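Local coordinates for alpha-aminoadipate/glutamate carrier protein LysW (Sulfolobus tokodaii, PDB 3VPB) that carries the covalently attached amino-acid intermediates of lysine and arginine biosynthesis, and folds around a structural zinc ion, at residues C6-G11 with C29-E34; V2-P7 with L42-A47; G11-P16 with E23-E28. All blocks are in the same frame, centred on the assembly; numbering follows the deposited sequence.

Interaction 1: residues C6-G11 with C29-E34. With ZN (zinc ion), chain B.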
loop_
_atom_site.group_PDB
_atom_site.type_symbol
_atom_site.label_atom_id
_atom_site.label_comp_id
_atom_site.label_asym_id
_atom_site.label_seq_id
_atom_site.Cartn_x
_atom_site.Cartn_y
_atom_site.Cartn_z
ATOM N N CYS E 6 26.086 -3.213 -15.443
ATOM C CA CYS E 6 24.897 -2.704 -14.760
ATOM C C CYS E 6 23.612 -3.138 -15.484
ATOM O O CYS E 6 23.450 -2.865 -16.672
ATOM C CB CYS E 6 24.983 -1.184 -14.665
ATOM S SG CYS E 6 23.611 -0.415 -13.803
ATOM N N PRO E 7 22.692 -3.811 -14.771
ATOM C CA PRO E 7 21.452 -4.305 -15.369
ATOM C C PRO E 7 20.479 -3.169 -15.703
ATOM O O PRO E 7 19.405 -3.410 -16.270
ATOM C CB PRO E 7 20.870 -5.187 -14.263
ATOM C CG PRO E 7 21.348 -4.570 -13.007
ATOM C CD PRO E 7 22.723 -4.033 -13.315
ATOM N N VAL E 8 20.869 -1.943 -15.359
ATOM C CA VAL E 8 20.018 -0.768 -15.515
ATOM C C VAL E 8 20.499 0.100 -16.669
ATOM O O VAL E 8 19.707 0.438 -17.552
ATOM C CB VAL E 8 19.945 0.050 -14.204
ATOM C CG1 VAL E 8 19.234 1.397 -14.422
ATOM C CG2 VAL E 8 19.252 -0.759 -13.123
ATOM N N CYS E 9 21.789 0.446 -16.667
ATOM C CA CYS E 9 22.358 1.360 -17.662
ATOM C C CYS E 9 23.380 0.740 -18.622
ATOM O O CYS E 9 23.801 1.391 -19.588
ATOM C CB CYS E 9 22.991 2.570 -16.973
ATOM S SG CYS E 9 24.585 2.268 -16.170
ATOM N N ASN E 10 23.793 -0.497 -18.338
ATOM C CA ASN E 10 24.802 -1.201 -19.147
ATOM C C ASN E 10 26.198 -0.584 -19.083
ATOM O O ASN E 10 27.096 -0.941 -19.852
ATOM C CB ASN E 10 24.326 -1.369 -20.597
ATOM C CG ASN E 10 23.121 -2.270 -20.704
ATOM O OD1 ASN E 10 22.369 -2.218 -21.677
ATOM N ND2 ASN E 10 22.922 -3.114 -19.688
ATOM N N GLY E 11 26.378 0.332 -18.144
ATOM C CA GLY E 11 27.691 0.874 -17.859
ATOM C C GLY E 11 28.561 -0.206 -17.236
ATOM O O GLY E 11 28.101 -1.315 -16.958
ATOM N N CYS E 29 24.505 5.702 -12.412
ATOM C CA CYS E 29 23.225 5.918 -13.092
ATOM C C CYS E 29 22.066 6.243 -12.136
ATOM O O CYS E 29 20.997 6.672 -12.575
ATOM C CB CYS E 29 22.864 4.684 -13.915
ATOM S SG CYS E 29 22.631 3.182 -12.941
ATOM N N GLY E 30 22.274 6.002 -10.843
ATOM C CA GLY E 30 21.237 6.189 -9.827
ATOM C C GLY E 30 20.654 4.883 -9.298
ATOM O O GLY E 30 19.821 4.889 -8.389
ATOM N N ALA E 31 21.082 3.758 -9.869
ATOM C CA ALA E 31 20.564 2.456 -9.455
ATOM C C ALA E 31 21.313 1.928 -8.237
ATOM O O ALA E 31 22.525 2.137 -8.083
ATOM C CB ALA E 31 20.631 1.449 -10.598
ATOM N N GLN E 32 20.558 1.273 -7.364
ATOM C CA GLN E 32 21.112 0.486 -6.278
ATOM C C GLN E 32 21.054 -0.956 -6.747
ATOM O O GLN E 32 20.024 -1.390 -7.271
ATOM C CB GLN E 32 20.280 0.667 -5.017
ATOM C CG GLN E 32 20.699 1.865 -4.153
ATOM C CD GLN E 32 21.676 1.474 -3.062
ATOM O OE1 GLN E 32 21.324 1.422 -1.876
ATOM N NE2 GLN E 32 22.909 1.168 -3.456
ATOM N N LEU E 33 22.164 -1.677 -6.579
ATOM C CA LEU E 33 22.336 -3.001 -7.170
ATOM C C LEU E 33 22.742 -3.996 -6.097
ATOM O O LEU E 33 23.348 -3.619 -5.098
ATOM C CB LEU E 33 23.404 -2.964 -8.286
ATOM C CG LEU E 33 23.186 -1.926 -9.406
ATOM C CD1 LEU E 33 24.420 -1.785 -10.335
ATOM C CD2 LEU E 33 21.939 -2.241 -10.208
ATOM N N GLU E 34 22.395 -5.262 -6.304
ATOM C CA GLU E 34 22.799 -6.333 -5.407
ATOM C C GLU E 34 23.686 -7.299 -6.171
ATOM O O GLU E 34 23.370 -7.665 -7.301
ATOM C CB GLU E 34 21.566 -7.074 -4.917
ATOM C CG GLU E 34 21.791 -7.943 -3.695
ATOM C CD GLU E 34 20.521 -8.057 -2.858
ATOM O OE1 GLU E 34 20.633 -8.370 -1.653
ATOM O OE2 GLU E 34 19.409 -7.828 -3.411
HETATM ZN ZN ZN B . 24.151 1.738 -13.948
#
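Cys6, Cys9 and Cys29 meet at one zinc ion, the first two from a CxxC turn and the third from a second loop, as in a zinc ribbon. The metal lies 2.2 Å from Cys6 SG and 2.3 Å from Cys29 SG; Cys9 SG and the ring nitrogen ND1 of His27 complete the site of three cysteines and one histidine. Around the metal the three cysteines are buried and closely packed: Cys9 CB sits 3.7 Å from Cys29 CB, and Cys29 SG, lying between its own backbone N and carbonyl carbon (chi1 62°), is turned onto the metal. Backbone N-H groups also point at the sulfurs. Cys6 SG accepts from the amides of Val8 and Cys9, Cys9 SG from Gly11 N and Cys29 SG from Ala31 N, which probably spreads the thiolate charge. Further from the metal, Val8 CG2 rests 3.6 Å from Ala31 CB, and Leu33 CD1 lies against Cys6 SG. The outer side is looser: Val8 CG2 is 4.2 Å from Leu33 CD2, and the exposed Pro7 touches just the end of Leu33. No hydrogen bond crosses between the segments. The 6-11 turn links strands 2-5 and 12-15, while Leu33 belongs to strand 32-38, flanked in its sheet by strands 24-26 and 41-46.

Interaction 2: residues V2-P7 with L42-A47; sequences VVLKCP and LALRLA. With ZN (zinc ion), chain B.
Leu4 and Pro7 lie on Leu44 where the two antiparallel sheets of this zinc-ribbon domain face each other, strand 2-5 from the two-stranded sheet and strand 41-46 from the three-stranded one. The axes of strands 2-5 and 42-46 approach to 6.6 Å, with their N-to-C directions 39° apart. No direct hydrogen bond links the segments; the join is made by apolar contacts and one bridging water.

The apolar contacts begin with Leu4, whose CB sits 3.8 Å from Leu44 CD1. Leu4 was modelled in two conformers; in the one given here, with CG anti to the carbonyl carbon (chi1 -54°), its branched end is carried over strand 41-46, where CD1 lies near Leu42 CB and Ala43 CA. Val2 CG1 makes a more distant contact with Leu42 CD2. At the other end the Pro7 ring crosses the Leu44 side chain at about a right angle, with CD near Leu44 CB, and its CG lies 3.7 Å from Arg45 CA. Leu44, buried, also packs on Val25 of strand 24-26.

Two carbons also press on backbone oxygens: Pro7 CG is 3.4 Å from Leu44 O, and Leu4 CD2, in the same conformer, is 3.6 Å from Leu42 O.

The polar link is the water, which accepts from Leu44 N at 2.8 Å and donates to Lys5 O at 2.9 Å.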
loop_
_atom_site.group_PDB
_atom_site.type_symbol
_atom_site.label_atom_id
_atom_site.label_comp_id
_atom_site.label_asym_id
_atom_site.label_seq_id
_atom_site.Cartn_x
_atom_site.Cartn_y
_atom_site.Cartn_z
ATOM N N VAL E 2 36.693 -7.170 -10.357
ATOM C CA VAL E 2 35.904 -7.719 -11.456
ATOM C C VAL E 2 34.999 -6.651 -12.087
ATOM O O VAL E 2 34.491 -5.765 -11.397
ATOM C CB VAL E 2 35.121 -9.000 -11.049
ATOM C CG1 VAL E 2 34.021 -8.694 -10.028
ATOM C CG2 VAL E 2 34.569 -9.716 -12.277
ATOM N N VAL E 3 34.822 -6.741 -13.398
ATOM C CA VAL E 3 34.023 -5.765 -14.134
ATOM C C VAL E 3 32.727 -6.414 -14.561
ATOM O O VAL E 3 32.723 -7.352 -15.368
ATOM C CB VAL E 3 34.787 -5.189 -15.346
ATOM C CG1 VAL E 3 33.906 -4.166 -16.128
ATOM C CG2 VAL E 3 36.073 -4.535 -14.881
ATOM N N LEU E 4 31.630 -5.929 -13.980
ATOM C CA LEU E 4 30.308 -6.462 -14.262
ATOM C C LEU E 4 29.468 -5.395 -14.950
ATOM O O LEU E 4 29.745 -4.192 -14.814
ATOM C CB LEU E 4 29.624 -6.926 -12.970
ATOM C CG LEU E 4 30.358 -7.927 -12.070
ATOM C CD1 LEU E 4 29.423 -8.420 -10.995
ATOM C CD2 LEU E 4 30.900 -9.097 -12.878
ATOM N N LYS E 5 28.458 -5.829 -15.688
ATOM C CA LYS E 5 27.579 -4.875 -16.368
ATOM C C LYS E 5 26.378 -4.511 -15.499
ATOM O O LYS E 5 25.747 -5.380 -14.887
ATOM C CB LYS E 5 27.119 -5.401 -17.726
ATOM C CG LYS E 5 28.185 -5.323 -18.824
ATOM C CD LYS E 5 28.517 -3.886 -19.182
ATOM C CE LYS E 5 28.885 -3.757 -20.652
ATOM N NZ LYS E 5 27.682 -4.005 -21.517
ATOM N N CYS E 6 26.086 -3.213 -15.443
ATOM C CA CYS E 6 24.897 -2.704 -14.760
ATOM C C CYS E 6 23.612 -3.138 -15.484
ATOM O O CYS E 6 23.450 -2.865 -16.672
ATOM C CB CYS E 6 24.983 -1.184 -14.665
ATOM S SG CYS E 6 23.611 -0.415 -13.803
ATOM N N PRO E 7 22.692 -3.811 -14.771
ATOM C CA PRO E 7 21.452 -4.305 -15.369
ATOM C C PRO E 7 20.479 -3.169 -15.703
ATOM O O PRO E 7 19.405 -3.410 -16.270
ATOM C CB PRO E 7 20.870 -5.187 -14.263
ATOM C CG PRO E 7 21.348 -4.570 -13.007
ATOM C CD PRO E 7 22.723 -4.033 -13.315
ATOM N N LEU E 42 29.713 -13.870 -10.897
ATOM C CA LEU E 42 29.090 -12.864 -10.082
ATOM C C LEU E 42 28.310 -12.029 -11.084
ATOM O O LEU E 42 28.741 -11.863 -12.221
ATOM C CB LEU E 42 30.130 -12.013 -9.388
ATOM C CG LEU E 42 30.339 -12.131 -7.883
ATOM C CD1 LEU E 42 30.123 -13.551 -7.298
ATOM C CD2 LEU E 42 31.706 -11.551 -7.513
ATOM N N ALA E 43 27.139 -11.558 -10.684
ATOM C CA ALA E 43 26.356 -10.705 -11.555
ATOM C C ALA E 43 25.650 -9.664 -10.693
ATOM O O ALA E 43 25.681 -9.738 -9.459
ATOM C CB ALA E 43 25.349 -11.541 -12.344
ATOM N N LEU E 44 25.033 -8.684 -11.342
ATOM C CA LEU E 44 24.358 -7.615 -10.618
ATOM C C LEU E 44 22.893 -7.565 -11.006
ATOM O O LEU E 44 22.564 -7.633 -12.189
ATOM C CB LEU E 44 25.019 -6.294 -10.957
ATOM C CG LEU E 44 26.461 -6.067 -10.501
ATOM C CD1 LEU E 44 27.041 -4.828 -11.139
ATOM C CD2 LEU E 44 26.527 -5.959 -8.986
ATOM N N ARG E 45 22.004 -7.443 -10.027
ATOM C CA ARG E 45 20.620 -7.083 -10.355
ATOM C C ARG E 45 20.120 -5.932 -9.479
ATOM O O ARG E 45 20.767 -5.570 -8.500
ATOM C CB ARG E 45 19.693 -8.298 -10.285
ATOM C CG ARG E 45 19.690 -8.986 -8.952
ATOM C CD ARG E 45 18.538 -9.962 -8.853
ATOM N NE ARG E 45 18.728 -10.799 -7.678
ATOM C CZ ARG E 45 19.026 -12.097 -7.721
ATOM N NH1 ARG E 45 19.130 -12.738 -8.886
ATOM N NH2 ARG E 45 19.202 -12.763 -6.590
ATOM N N LEU E 46 18.971 -5.359 -9.841
ATOM C CA LEU E 46 18.356 -4.274 -9.080
ATOM C C LEU E 46 18.125 -4.688 -7.635
ATOM O O LEU E 46 17.542 -5.754 -7.375
ATOM C CB LEU E 46 17.025 -3.869 -9.722
ATOM C CG LEU E 46 16.512 -2.436 -9.516
ATOM C CD1 LEU E 46 17.468 -1.421 -10.130
ATOM C CD2 LEU E 46 15.120 -2.282 -10.094
ATOM N N ALA E 47 18.592 -3.865 -6.697
ATOM C CA ALA E 47 18.415 -4.157 -5.267
ATOM C C ALA E 47 16.947 -3.967 -4.900
ATOM O O ALA E 47 16.229 -3.227 -5.575
ATOM C CB ALA E 47 19.254 -3.242 -4.432
HETATM ZN ZN ZN B . 24.151 1.738 -13.948
HETATM O O HOH W 1 25.905 -8.079 -13.921
#

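Interaction 3: residues G11-P16 with E23-E28; sequences GDVNVP and EIVEHE. With ZN (zinc ion), chain B.
The histidine ligand of the zinc site joins strand 12-15 to segment 23-28: His27 ND1 binds the zinc ion at 2.1 Å while the rest of its ring leans on segment 11-16. Across the ring, NE2 of His27 donates to Asp12 O at 3.2 Å. The bond is bent, with an N-H...O angle of 138°, and the donor stands well above the carbonyl plane. The two nitrogens thus have separate partners, metal and backbone carbonyl, and together they probably limit rotation of the imidazole. Val13 packs on the ring as well. Its CG2 makes a CH-pi contact over one face of the His27 ring, 3.6 Å from the centroid and 15° off the ring normal, while CG of the adjacent Glu28 lies over the opposite face. Having CG anti to the backbone N (chi1 -160°) carries the His27 ring across to Val13. Gly11 approaches the same ring obliquely, its CA 4.1 Å from His27 CE1. A wider apolar contact, Val13 CG1 to Val25 CG2 at 4.4 Å, continues the packing away from the metal. Strand 12-15 pairs with strand 2-5 in a two-stranded sheet, strand 24-26 with strand 32-38 in the other, and Leu44 of strand 41-46 packs on both Val13 and Val25.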
loop_
_atom_site.group_PDB
_atom_site.type_symbol
_atom_site.label_atom_id
_atom_site.label_comp_id
_atom_site.label_asym_id
_atom_site.label_seq_id
_atom_site.Cartn_x
_atom_site.Cartn_y
_atom_site.Cartn_z
ATOM N N GLY E 11 26.378 0.332 -18.144
ATOM C CA GLY E 11 27.691 0.874 -17.859
ATOM C C GLY E 11 28.561 -0.206 -17.236
ATOM O O GLY E 11 28.101 -1.315 -16.958
ATOM N N ASP E 12 29.829 0.117 -17.027
ATOM C CA ASP E 12 30.726 -0.822 -16.393
ATOM C C ASP E 12 30.726 -0.584 -14.891
ATOM O O ASP E 12 30.834 0.557 -14.430
ATOM C CB ASP E 12 32.136 -0.747 -17.006
ATOM C CG ASP E 12 32.282 -1.620 -18.258
ATOM O OD1 ASP E 12 31.316 -2.315 -18.642
ATOM O OD2 ASP E 12 33.379 -1.628 -18.859
ATOM N N VAL E 13 30.576 -1.667 -14.128
ATOM C CA VAL E 13 30.620 -1.579 -12.670
ATOM C C VAL E 13 31.811 -2.354 -12.112
ATOM O O VAL E 13 31.948 -3.563 -12.337
ATOM C CB VAL E 13 29.321 -2.094 -11.999
ATOM C CG1 VAL E 13 29.312 -1.740 -10.513
ATOM C CG2 VAL E 13 28.088 -1.535 -12.690
ATOM N N ASN E 14 32.656 -1.647 -11.371
ATOM C CA ASN E 14 33.820 -2.254 -10.767
ATOM C C ASN E 14 33.460 -2.727 -9.374
ATOM O O ASN E 14 33.252 -1.933 -8.462
ATOM C CB ASN E 14 35.004 -1.282 -10.769
ATOM C CG ASN E 14 35.358 -0.804 -12.169
ATOM O OD1 ASN E 14 35.557 -1.608 -13.089
ATOM N ND2 ASN E 14 35.428 0.515 -12.344
ATOM N N VAL E 15 33.362 -4.041 -9.244
ATOM C CA VAL E 15 32.973 -4.687 -8.000
ATOM C C VAL E 15 34.237 -5.200 -7.287
ATOM O O VAL E 15 35.003 -5.973 -7.866
ATOM C CB VAL E 15 31.964 -5.833 -8.281
ATOM C CG1 VAL E 15 31.686 -6.667 -7.030
ATOM C CG2 VAL E 15 30.672 -5.270 -8.851
ATOM N N PRO E 16 34.459 -4.762 -6.030
ATOM C CA PRO E 16 35.680 -5.132 -5.291
ATOM C C PRO E 16 35.810 -6.641 -5.029
ATOM O O PRO E 16 34.808 -7.364 -5.057
ATOM C CB PRO E 16 35.538 -4.367 -3.966
ATOM C CG PRO E 16 34.085 -4.034 -3.845
ATOM C CD PRO E 16 33.582 -3.870 -5.245
ATOM N N GLU E 23 25.632 -8.440 -1.245
ATOM C CA GLU E 23 26.074 -7.079 -0.934
ATOM C C GLU E 23 25.491 -6.067 -1.903
ATOM O O GLU E 23 25.192 -6.398 -3.037
ATOM C CB GLU E 23 27.590 -6.978 -0.976
ATOM C CG GLU E 23 28.270 -7.502 0.255
ATOM C CD GLU E 23 29.700 -7.064 0.331
ATOM O OE1 GLU E 23 29.964 -5.906 0.738
ATOM O OE2 GLU E 23 30.564 -7.891 -0.011
ATOM N N ILE E 24 25.338 -4.833 -1.432
ATOM C CA ILE E 24 24.754 -3.756 -2.217
ATOM C C ILE E 24 25.851 -2.868 -2.785
ATOM O O ILE E 24 26.812 -2.536 -2.072
ATOM C CB ILE E 24 23.825 -2.890 -1.331
ATOM C CG1 ILE E 24 22.648 -3.714 -0.798
ATOM C CG2 ILE E 24 23.335 -1.653 -2.081
ATOM C CD1 ILE E 24 21.857 -4.464 -1.843
ATOM N N VAL E 25 25.716 -2.495 -4.060
ATOM C CA VAL E 25 26.627 -1.524 -4.693
ATOM C C VAL E 25 25.826 -0.443 -5.426
ATOM O O VAL E 25 24.812 -0.734 -6.075
ATOM C CB VAL E 25 27.679 -2.190 -5.651
ATOM C CG1 VAL E 25 28.456 -3.289 -4.934
ATOM C CG2 VAL E 25 27.044 -2.753 -6.912
ATOM N N GLU E 26 26.288 0.800 -5.319
ATOM C CA GLU E 26 25.628 1.917 -5.968
ATOM C C GLU E 26 26.293 2.217 -7.291
ATOM O O GLU E 26 27.521 2.212 -7.390
ATOM C CB GLU E 26 25.697 3.163 -5.090
ATOM C CG GLU E 26 24.807 3.096 -3.873
ATOM C CD GLU E 26 23.855 4.273 -3.796
ATOM O OE1 GLU E 26 23.005 4.278 -2.876
ATOM O OE2 GLU E 26 23.953 5.183 -4.665
ATOM N N HIS E 27 25.494 2.453 -8.323
ATOM C CA HIS E 27 26.066 2.831 -9.593
ATOM C C HIS E 27 25.715 4.264 -9.949
ATOM O O HIS E 27 24.712 4.799 -9.473
ATOM C CB HIS E 27 25.663 1.864 -10.708
ATOM C CG HIS E 27 26.576 1.922 -11.887
ATOM N ND1 HIS E 27 26.119 2.022 -13.184
ATOM C CD2 HIS E 27 27.931 1.958 -11.961
ATOM C CE1 HIS E 27 27.153 2.071 -14.008
ATOM N NE2 HIS E 27 28.262 2.044 -13.291
ATOM N N GLU E 28 26.547 4.858 -10.804
ATOM C CA GLU E 28 26.482 6.294 -11.126
ATOM C C GLU E 28 25.212 6.694 -11.887
ATOM O O GLU E 28 24.894 7.873 -11.989
ATOM C CB GLU E 28 27.728 6.717 -11.917
ATOM C CG GLU E 28 28.148 5.684 -12.969
ATOM C CD GLU E 28 29.055 6.230 -14.058
ATOM O OE1 GLU E 28 28.879 5.801 -15.221
ATOM O OE2 GLU E 28 29.941 7.068 -13.757
HETATM ZN ZN ZN B . 24.151 1.738 -13.948
#

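Overall arrangement
All three interactions include a ligand of the same zinc ion, and their centres lie about 7 Å apart pairwise. Interaction 1 supplies three cysteine ligands and interaction 3 the histidine; interaction 2 shares Cys6 and Pro7 with interaction 1 and extends away from the metal along the interface of the two sheets. Gly11 is common to interactions 1 and 3. Probable backbone hydrogen bonds tie them together: Leu4 O to Val13 N (2.7 Å) joins interactions 2 and 3, Leu33 O to Val25 N (2.8 Å) joins 1 and 3, and Glu34 N to Arg45 O (2.8 Å) joins 1 and 2. Glu56, the C-terminal residue to which substrates become attached, is unmodified here and lies beyond all three contacts in sequence.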